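Local coordinates for protein aldehyde Dehydrogenase (Burkholderia cenocepacia, PDB 4O6R) that probably oxidises aldehydes to carboxylic acids with NAD+ or NADP+ as the electron acceptor, and binds AMP, at residues N262-D266 and F401-A407; W279-H283 and C446-V450. All blocks are in the same frame, centred on the assembly; numbering follows the deposited sequence. Where two conformers were deposited one is given.

Contact 1. Residues N262-D266 and F401-A407; sequences NIVFD and FGSDDEA
D404 lays its carboxylate oxygen OD1 3.5 Å from CE1 of the F265 ring, while its OD2 forms a salt bridge with R429 of helix 427-436; both oxygens have hydrogen-bond partners beyond the two segments. This polar edge belongs to the alpha/beta fold of the aldehyde dehydrogenase catalytic domain, where strand 395-401 turns into helix 404-411 beside the end of strand 261-264. The two strands are not neighbours in the sheet; strand 294-298 runs between them, and F401 packs on its V296 and, edge to face, on its H298.

F401, the last residue of its strand, stands at the middle of the apolar contact, touching I263, F265 and the backbone oxygen of V264. Its CG sits between the backbone N and the carbonyl carbon (chi1 71°), a turn that sends the ring across to the other segment. There it meets F265 in an offset edge-to-face pair, with ring centroids 5.2 Å apart and planes at 76°. The CZ corner of F401 stands over one face of F265, toward the rim of that ring, and its CE2 comes within 3.6 Å of F265 CE1. On the I263 side, CE1 of the same ring lies 3.7 Å from the methyl CG2, which is anti to the backbone N of I263. A flat ring suits this place because it can offer an edge to F265 and a face to A407.

Behind it the helix begins with a proper N-cap: S403 OG accepts from E406 N at 3.1 Å, a task suited to a short hydroxyl side chain. One turn in, the small A407 brings the helix close, its CB centred 3.5 Å above the plane of the F401 ring and only 4.0 Å from I263 CG2.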
loop_
_atom_site.group_PDB
_atom_site.type_symbol
_atom_site.label_atom_id
_atom_site.label_comp_id
_atom_site.label_asym_id
_atom_site.label_seq_id
_atom_site.Cartn_x
_atom_site.Cartn_y
_atom_site.Cartn_z
ATOM N N ASN A 262 -23.493 -9.978 20.939
ATOM C CA ASN A 262 -22.468 -9.715 21.961
ATOM C C ASN A 262 -22.374 -10.990 22.777
ATOM O O ASN A 262 -23.252 -11.250 23.590
ATOM C CB ASN A 262 -22.911 -8.522 22.792
ATOM C CG ASN A 262 -21.890 -8.120 23.839
ATOM O OD1 ASN A 262 -20.743 -8.555 23.802
ATOM N ND2 ASN A 262 -22.310 -7.267 24.774
ATOM N N ILE A 263 -21.384 -11.838 22.473
ATOM C CA ILE A 263 -21.342 -13.210 22.939
ATOM C C ILE A 263 -20.417 -13.303 24.154
ATOM O O ILE A 263 -19.277 -12.855 24.105
ATOM C CB ILE A 263 -20.802 -14.161 21.836
ATOM C CG1 ILE A 263 -21.553 -13.981 20.521
ATOM C CG2 ILE A 263 -20.871 -15.613 22.284
ATOM C CD1 ILE A 263 -20.881 -14.615 19.311
ATOM N N VAL A 264 -20.911 -13.882 25.240
ATOM C CA VAL A 264 -20.128 -14.043 26.441
ATOM C C VAL A 264 -19.900 -15.529 26.696
ATOM O O VAL A 264 -20.825 -16.298 27.016
ATOM C CB VAL A 264 -20.809 -13.360 27.642
ATOM C CG1 VAL A 264 -19.975 -13.471 28.907
ATOM C CG2 VAL A 264 -21.097 -11.907 27.298
ATOM N N PHE A 265 -18.643 -15.920 26.587
ATOM C CA PHE A 265 -18.234 -17.280 26.847
ATOM C C PHE A 265 -18.000 -17.537 28.339
ATOM O O PHE A 265 -17.898 -16.613 29.151
ATOM C CB PHE A 265 -16.998 -17.626 26.021
ATOM C CG PHE A 265 -17.298 -17.842 24.578
ATOM C CD1 PHE A 265 -17.702 -19.088 24.120
ATOM C CD2 PHE A 265 -17.221 -16.791 23.678
ATOM C CE1 PHE A 265 -18.018 -19.272 22.776
ATOM C CE2 PHE A 265 -17.512 -16.969 22.339
ATOM C CZ PHE A 265 -17.924 -18.213 21.881
ATOM N N ASP A 266 -17.912 -18.810 28.702
ATOM C CA ASP A 266 -17.865 -19.157 30.132
ATOM C C ASP A 266 -16.520 -18.830 30.773
ATOM O O ASP A 266 -16.404 -18.833 32.000
ATOM C CB ASP A 266 -18.334 -20.605 30.414
ATOM C CG ASP A 266 -17.409 -21.652 29.893
ATOM O OD1 ASP A 266 -16.677 -21.426 28.930
ATOM O OD2 ASP A 266 -17.389 -22.736 30.481
ATOM N N PHE A 401 -26.493 -20.337 24.976
ATOM C CA PHE A 401 -25.862 -21.374 24.164
ATOM C C PHE A 401 -24.976 -22.264 24.985
ATOM O O PHE A 401 -24.626 -21.931 26.119
ATOM C CB PHE A 401 -25.031 -20.746 23.034
ATOM C CG PHE A 401 -23.768 -20.049 23.503
ATOM C CD1 PHE A 401 -23.820 -18.750 23.987
ATOM C CD2 PHE A 401 -22.539 -20.699 23.500
ATOM C CE1 PHE A 401 -22.669 -18.093 24.409
ATOM C CE2 PHE A 401 -21.386 -20.053 23.912
ATOM C CZ PHE A 401 -21.452 -18.743 24.372
ATOM N N GLY A 402 -24.603 -23.396 24.390
ATOM C CA GLY A 402 -23.818 -24.421 25.068
ATOM C C GLY A 402 -22.529 -24.900 24.409
ATOM O O GLY A 402 -21.754 -25.570 25.083
ATOM N N SER A 403 -22.350 -24.662 23.095
ATOM C CA SER A 403 -21.123 -24.973 22.358
ATOM C C SER A 403 -20.728 -23.740 21.525
ATOM O O SER A 403 -21.561 -22.907 21.244
ATOM C CB SER A 403 -21.396 -26.141 21.430
ATOM O OG SER A 403 -22.329 -25.734 20.446
ATOM N N ASP A 404 -19.456 -23.623 21.160
ATOM C CA ASP A 404 -18.998 -22.511 20.305
ATOM C C ASP A 404 -19.790 -22.500 18.999
ATOM O O ASP A 404 -20.150 -21.437 18.501
ATOM C CB ASP A 404 -17.513 -22.623 19.967
ATOM C CG ASP A 404 -16.601 -22.412 21.163
ATOM O OD1 ASP A 404 -17.014 -22.562 22.331
ATOM O OD2 ASP A 404 -15.421 -22.106 20.926
ATOM N N ASP A 405 -20.052 -23.682 18.447
ATOM C CA ASP A 405 -20.814 -23.772 17.193
ATOM C C ASP A 405 -22.236 -23.213 17.347
ATOM O O ASP A 405 -22.713 -22.548 16.449
ATOM C CB ASP A 405 -20.920 -25.200 16.673
ATOM C CG ASP A 405 -19.603 -25.766 16.222
ATOM O OD1 ASP A 405 -18.691 -25.037 15.805
ATOM O OD2 ASP A 405 -19.501 -26.987 16.281
ATOM N N GLU A 406 -22.901 -23.478 18.473
ATOM C CA GLU A 406 -24.213 -22.881 18.721
ATOM C C GLU A 406 -24.129 -21.358 18.823
ATOM O O GLU A 406 -25.011 -20.660 18.330
ATOM C CB GLU A 406 -24.920 -23.446 19.981
ATOM C CG GLU A 406 -26.382 -22.983 20.064
ATOM C CD GLU A 406 -27.154 -23.443 21.299
ATOM O OE1 GLU A 406 -26.552 -23.893 22.267
ATOM O OE2 GLU A 406 -28.385 -23.334 21.315
ATOM N N ALA A 407 -23.090 -20.844 19.476
ATOM C CA ALA A 407 -22.925 -19.392 19.580
ATOM C C ALA A 407 -22.764 -18.749 18.218
ATOM O O ALA A 407 -23.328 -17.679 17.971
ATOM C CB ALA A 407 -21.753 -19.035 20.465
#

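Contact 2. Residues W279-H283 and C446-V450. With NO3 (nitrate ion), chain N; NO3 (nitrate ion), chain F.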
loop_
_atom_site.group_PDB
_atom_site.type_symbol
_atom_site.label_atom_id
_atom_site.label_comp_id
_atom_site.label_asym_id
_atom_site.label_seq_id
_atom_site.Cartn_x
_atom_site.Cartn_y
_atom_site.Cartn_z
ATOM N N TRP A 279 -22.631 -0.821 28.292
ATOM C CA TRP A 279 -22.169 0.137 27.312
ATOM C C TRP A 279 -22.722 -0.175 25.921
ATOM O O TRP A 279 -23.200 0.714 25.216
ATOM C CB TRP A 279 -20.628 0.159 27.304
ATOM C CG TRP A 279 -19.982 0.602 26.051
ATOM C CD1 TRP A 279 -19.365 -0.191 25.115
ATOM C CD2 TRP A 279 -19.841 1.948 25.589
ATOM N NE1 TRP A 279 -18.867 0.582 24.107
ATOM C CE2 TRP A 279 -19.159 1.895 24.360
ATOM C CE3 TRP A 279 -20.243 3.196 26.094
ATOM C CZ2 TRP A 279 -18.864 3.041 23.615
ATOM C CZ3 TRP A 279 -19.953 4.341 25.362
ATOM C CH2 TRP A 279 -19.271 4.262 24.136
ATOM N N ALA A 280 -22.636 -1.444 25.515
ATOM C CA ALA A 280 -22.911 -1.804 24.146
ATOM C C ALA A 280 -24.350 -1.550 23.741
ATOM O O ALA A 280 -24.607 -1.249 22.557
ATOM C CB ALA A 280 -22.553 -3.268 23.900
ATOM N N ILE A 281 -25.287 -1.692 24.678
ATOM C CA ILE A 281 -26.700 -1.499 24.342
ATOM C C ILE A 281 -27.305 -0.236 24.935
ATOM O O ILE A 281 -28.184 0.340 24.306
ATOM C CB ILE A 281 -27.556 -2.723 24.680
ATOM C CG1 ILE A 281 -28.995 -2.626 24.112
ATOM C CG2 ILE A 281 -27.620 -2.944 26.186
ATOM C CD1 ILE A 281 -29.082 -2.417 22.604
ATOM N N PHE A 282 -26.847 0.225 26.097
ATOM C CA PHE A 282 -27.500 1.382 26.731
ATOM C C PHE A 282 -26.906 2.725 26.380
ATOM O O PHE A 282 -27.628 3.729 26.442
ATOM C CB PHE A 282 -27.659 1.168 28.245
ATOM C CG PHE A 282 -28.434 -0.085 28.570
ATOM C CD1 PHE A 282 -29.649 -0.350 27.930
ATOM C CD2 PHE A 282 -27.953 -1.018 29.455
ATOM C CE1 PHE A 282 -30.351 -1.508 28.177
ATOM C CE2 PHE A 282 -28.658 -2.171 29.708
ATOM C CZ PHE A 282 -29.853 -2.428 29.074
ATOM N N HIS A 283 -25.639 2.762 25.967
ATOM C CA HIS A 283 -25.085 4.019 25.493
ATOM C C HIS A 283 -25.899 4.488 24.310
ATOM O O HIS A 283 -26.309 3.688 23.475
ATOM C CB HIS A 283 -23.616 3.927 25.103
ATOM C CG HIS A 283 -23.131 5.120 24.342
ATOM N ND1 HIS A 283 -22.858 5.078 23.001
ATOM C CD2 HIS A 283 -22.934 6.408 24.721
ATOM C CE1 HIS A 283 -22.461 6.268 22.582
ATOM N NE2 HIS A 283 -22.523 7.099 23.605
ATOM N N CYS A 446 -14.253 -6.157 24.232
ATOM C CA CYS A 446 -14.590 -4.737 24.136
ATOM C C CYS A 446 -15.810 -4.694 23.228
ATOM O O CYS A 446 -16.265 -5.727 22.743
ATOM C CB CYS A 446 -13.430 -3.907 23.584
ATOM S SG CYS A 446 -12.820 -4.373 21.928
ATOM N N TYR A 447 -16.380 -3.521 23.046
ATOM C CA TYR A 447 -17.495 -3.362 22.112
ATOM C C TYR A 447 -17.583 -1.921 21.647
ATOM O O TYR A 447 -17.259 -1.000 22.384
ATOM C CB TYR A 447 -18.826 -3.809 22.721
ATOM C CG TYR A 447 -19.731 -4.543 21.745
ATOM C CD1 TYR A 447 -19.620 -5.915 21.556
ATOM C CD2 TYR A 447 -20.710 -3.869 21.035
ATOM C CE1 TYR A 447 -20.459 -6.600 20.667
ATOM C CE2 TYR A 447 -21.559 -4.531 20.154
ATOM C CZ TYR A 447 -21.428 -5.889 19.959
ATOM O OH TYR A 447 -22.291 -6.522 19.111
ATOM N N LYS A 448 -18.050 -1.742 20.421
ATOM C CA LYS A 448 -18.214 -0.428 19.815
ATOM C C LYS A 448 -16.934 0.411 19.833
ATOM O O LYS A 448 -16.980 1.611 20.102
ATOM C CB LYS A 448 -19.358 0.366 20.455
ATOM C CG LYS A 448 -20.673 -0.348 20.532
ATOM C CD LYS A 448 -21.891 0.575 20.531
ATOM C CE LYS A 448 -21.886 1.589 21.657
ATOM N NZ LYS A 448 -22.891 2.651 21.317
ATOM N N ARG A 449 -15.778 -0.205 19.607
ATOM C CA ARG A 449 -14.592 0.590 19.422
ATOM C C ARG A 449 -14.598 1.106 17.983
ATOM O O ARG A 449 -14.676 0.323 17.043
ATOM C CB ARG A 449 -13.299 -0.181 19.696
ATOM C CG ARG A 449 -13.258 -0.897 21.048
ATOM C CD ARG A 449 -13.414 0.085 22.189
ATOM N NE ARG A 449 -12.359 1.072 22.210
ATOM C CZ ARG A 449 -12.138 1.917 23.221
ATOM N NH1 ARG A 449 -12.921 1.914 24.293
ATOM N NH2 ARG A 449 -11.124 2.785 23.162
ATOM N N VAL A 450 -14.520 2.427 17.880
ATOM C CA VAL A 450 -14.470 3.111 16.579
ATOM C C VAL A 450 -13.273 4.060 16.560
ATOM O O VAL A 450 -12.953 4.736 17.564
ATOM C CB VAL A 450 -15.802 3.816 16.226
ATOM C CG1 VAL A 450 -16.925 2.810 16.078
ATOM C CG2 VAL A 450 -16.180 4.846 17.268
HETATM N N NO3 N . -10.023 2.582 19.946
HETATM O O1 NO3 N . -9.749 1.664 20.704
HETATM O O2 NO3 N . -8.993 3.222 19.254
HETATM O O3 NO3 N . -11.361 2.949 19.801
HETATM N N NO3 F . -21.237 4.252 18.732
HETATM O O1 NO3 F . -20.644 4.642 17.722
HETATM O O2 NO3 F . -20.846 4.649 19.999
HETATM O O3 NO3 F . -22.338 3.409 18.634
HETATM O O HOH W 1 -25.559 1.442 21.930
#
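Loop 446-450 packs against the last turn of helix 270-282 in the catalytic domain, and K448 there forms a small polar cluster with H283, a water and a nitrate probably from the crystallisation liquor. K448 reaches into it with a chain bent at chi3, and its NZ gathers several partners. It donates to H283 ND1 at 3.0 Å, lying in the imidazole plane, and to O3 of the nitrate at 2.8 Å; a second bond, to O2 of that nitrate, is weak. A water accepts from K448 NZ and donates to the carbonyl oxygens of A280 and H283, so the ammonium is tied indirectly to the end of the helix.

The same lysine lies over one face of W279. Its NZ is 4.9 Å from the centroid of the six-membered ring and 18° off the normal, a cation-pi contact, while CE makes a CH-pi contact with the five-membered ring. A long side chain with a cationic end and apolar methylenes suits both tasks. At its rim the indole uses its N-H: W279 NE1 donates to Y447 O at 2.8 Å with an angle of 154° at the hydrogen, from 50° out of the carbonyl plane although the oxygen is close to the indole plane. W279 thus pins the backbone just before K448 and gives the lysine a surface to lie on.

Next to it A280, small enough to let the loop approach, sets its CB 3.5 Å from Y447 CD2, and the tyrosine OH bonds to A261 O. W279 and H283 back onto L108 of helix 102-123, H493 of the second subunit meets the W279 ring edge to face, and A280 and Y447 both pack on N262 of strand 261-264.

Overall arrangement
Contacts 1 and 2 have centres about 19 Å apart on the same side of the chain's centre, and their segments alternate in sequence: 262-266, 279-283, 401-407, 446-450. Strand 261-264 is followed, after a short loop, by helix 270-282, so the first partners of both contacts belong to one strand-helix unit. The later two come from the strand-to-helix turn at 401-407 and the loop after strand 441-444, the outermost strand, within this chain, of the sheet that also holds 261-264 and 395-401. They meet at N262, whose OD1 is 3.6 Å from Y447 CD1. Contact 1 packs the end of one strand against a strand-to-helix turn two strands away within the domain, whereas contact 2 also touches the second subunit.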